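Long-range contact in protein interacting with HSP90 1 (Saccharomyces cerevisiae, PDB 4CGU), which takes part in pre-rRNA processing and is required for the interaction of NOP58 with snoRNA: residues 83-87 with 130-136. Sequence-based numbering, arbitrary orientation.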
loop_
_atom_site.group_PDB
_atom_site.type_symbol
_atom_site.label_atom_id
_atom_site.label_comp_id
_atom_site.label_asym_id
_atom_site.label_seq_id
_atom_site.Cartn_x
_atom_site.Cartn_y
_atom_site.Cartn_z
ATOM N N VAL B 83 19.125 9.694 12.814
ATOM C CA VAL B 83 18.588 8.465 12.262
ATOM C C VAL B 83 19.502 7.276 12.531
ATOM O O VAL B 83 20.727 7.369 12.399
ATOM C CB VAL B 83 18.391 8.604 10.743
ATOM C CG1 VAL B 83 17.695 7.374 10.178
ATOM C CG2 VAL B 83 17.605 9.869 10.426
ATOM N N LYS B 84 18.900 6.161 12.927
ATOM C CA LYS B 84 19.612 4.896 13.022
ATOM C C LYS B 84 18.880 3.877 12.171
ATOM O O LYS B 84 17.668 3.950 12.015
ATOM C CB LYS B 84 19.661 4.399 14.465
ATOM C CG LYS B 84 20.430 5.295 15.416
ATOM C CD LYS B 84 20.414 4.711 16.816
ATOM C CE LYS B 84 21.242 5.540 17.781
ATOM N NZ LYS B 84 21.168 4.991 19.163
HETATM N N MSE B 85 19.615 2.926 11.620
HETATM C CA MSE B 85 19.008 1.870 10.838
HETATM C C MSE B 85 19.581 0.537 11.281
HETATM O O MSE B 85 20.750 0.451 11.655
HETATM C CB MSE B 85 19.234 2.122 9.343
HETATM C CG MSE B 85 18.502 3.372 8.843
HETATM SE SE MSE B 85 18.910 3.931 7.020
HETATM C CE MSE B 85 17.886 2.611 6.062
ATOM N N LYS B 86 18.747 -0.494 11.273
ATOM C CA LYS B 86 19.170 -1.824 11.686
ATOM C C LYS B 86 18.496 -2.872 10.813
ATOM O O LYS B 86 17.298 -2.785 10.552
ATOM C CB LYS B 86 18.818 -2.061 13.153
ATOM C CG LYS B 86 19.235 -3.426 13.680
ATOM C CD LYS B 86 18.874 -3.578 15.147
ATOM C CE LYS B 86 19.146 -4.990 15.655
ATOM N NZ LYS B 86 18.563 -5.220 17.018
ATOM N N ARG B 87 19.271 -3.857 10.363
ATOM C CA ARG B 87 18.758 -4.911 9.495
ATOM C C ARG B 87 18.400 -6.161 10.284
ATOM O O ARG B 87 18.949 -6.409 11.354
ATOM C CB ARG B 87 19.770 -5.253 8.395
ATOM C CG ARG B 87 19.930 -4.169 7.344
ATOM C CD ARG B 87 18.705 -4.067 6.451
ATOM N NE ARG B 87 18.655 -5.149 5.470
ATOM C CZ ARG B 87 19.206 -5.096 4.260
ATOM N NH1 ARG B 87 19.854 -4.006 3.865
ATOM N NH2 ARG B 87 19.107 -6.138 3.444
ATOM N N ILE B 130 14.522 9.271 4.005
ATOM C CA ILE B 130 15.294 8.053 4.176
ATOM C C ILE B 130 15.222 7.236 2.900
ATOM O O ILE B 130 14.208 6.579 2.632
ATOM C CB ILE B 130 14.719 7.172 5.300
ATOM C CG1 ILE B 130 14.217 8.028 6.462
ATOM C CG2 ILE B 130 15.755 6.141 5.761
ATOM C CD1 ILE B 130 15.315 8.636 7.284
ATOM N N PRO B 131 16.282 7.287 2.088
ATOM C CA PRO B 131 16.343 6.342 0.973
ATOM C C PRO B 131 16.396 4.942 1.558
ATOM O O PRO B 131 17.024 4.752 2.595
ATOM C CB PRO B 131 17.674 6.684 0.298
ATOM C CG PRO B 131 17.945 8.098 0.685
ATOM C CD PRO B 131 17.403 8.239 2.079
ATOM N N LEU B 132 15.726 3.983 0.931
ATOM C CA LEU B 132 15.693 2.631 1.466
ATOM C C LEU B 132 16.727 1.774 0.754
ATOM O O LEU B 132 16.982 1.978 -0.431
ATOM C CB LEU B 132 14.295 2.031 1.313
ATOM C CG LEU B 132 13.157 2.830 1.958
ATOM C CD1 LEU B 132 11.850 2.069 1.832
ATOM C CD2 LEU B 132 13.457 3.141 3.418
ATOM N N PRO B 133 17.334 0.817 1.476
ATOM C CA PRO B 133 18.338 -0.078 0.892
ATOM C C PRO B 133 17.771 -0.748 -0.353
ATOM O O PRO B 133 16.597 -1.115 -0.364
ATOM C CB PRO B 133 18.563 -1.117 1.992
ATOM C CG PRO B 133 18.153 -0.437 3.247
ATOM C CD PRO B 133 17.017 0.456 2.868
ATOM N N ARG B 134 18.591 -0.894 -1.386
ATOM C CA ARG B 134 18.113 -1.360 -2.681
ATOM C C ARG B 134 17.890 -2.867 -2.723
ATOM O O ARG B 134 17.243 -3.376 -3.636
ATOM C CB ARG B 134 19.082 -0.940 -3.788
ATOM C CG ARG B 134 20.495 -1.451 -3.585
ATOM C CD ARG B 134 21.431 -0.892 -4.632
ATOM N NE ARG B 134 21.284 0.553 -4.758
ATOM C CZ ARG B 134 22.151 1.338 -5.388
ATOM N NH1 ARG B 134 23.236 0.815 -5.942
ATOM N NH2 ARG B 134 21.936 2.644 -5.458
ATOM N N ASP B 135 18.416 -3.578 -1.731
ATOM C CA ASP B 135 18.320 -5.036 -1.709
ATOM C C ASP B 135 17.093 -5.542 -0.953
ATOM O O ASP B 135 17.027 -6.713 -0.585
ATOM C CB ASP B 135 19.581 -5.648 -1.091
ATOM C CG ASP B 135 19.692 -5.379 0.401
ATOM O OD1 ASP B 135 19.471 -4.225 0.821
ATOM O OD2 ASP B 135 19.994 -6.327 1.155
ATOM N N ILE B 136 16.127 -4.659 -0.718
ATOM C CA ILE B 136 14.929 -5.013 0.037
ATOM C C ILE B 136 13.662 -4.844 -0.797
ATOM O O ILE B 136 13.477 -3.818 -1.448
ATOM C CB ILE B 136 14.811 -4.155 1.315
ATOM C CG1 ILE B 136 15.717 -4.704 2.413
ATOM C CG2 ILE B 136 13.382 -4.105 1.817
ATOM C CD1 ILE B 136 15.730 -3.846 3.655
#
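Val83 and Ile130 meet tip to tip between the two sheets of the C-terminal CS domain, a beta-sandwich of the HSP20 type. Strand 81-87 is an edge strand of the four-stranded sheet. Strand 129-131 borders the other and runs on into a loop. The packed part centres on buried Ile130. Val83 CG1 lies 4.0 Å from Ile130 CD1. The other branch of Ile130, CG2, packs 4.1 Å from SE of Met85, a selenomethionine. The Met85 chain bends at chi3 (76°), which carries CE to 3.9 Å from Pro133 CD. Replacing Ile130 with an alanine would probably open a gap between the sheets and deprive Val83 and Met85 of their shared apolar partner. Leu95 of strand 95-101 touches both Met85 and Pro133.

The solvent side is the pair Arg87 and Asp135, both exposed. Arg87, bent at chi2 and chi3, reaches the type I turn from Pro133 to Ile136. Its guanidinium forms a salt bridge with Asp135, the two planes 46° apart. Arg87 NH2 makes a nearly straight bond to Asp135 OD2; its length, 2.5 Å, is very short and doubtful as a precise value. The bond from Arg87 NH1 to Asp135 OD1 is weak and bent, at 134°. CD1 of buried Ile136 sits over the centre of the Arg87 guanidinium, 3.6 Å from its plane.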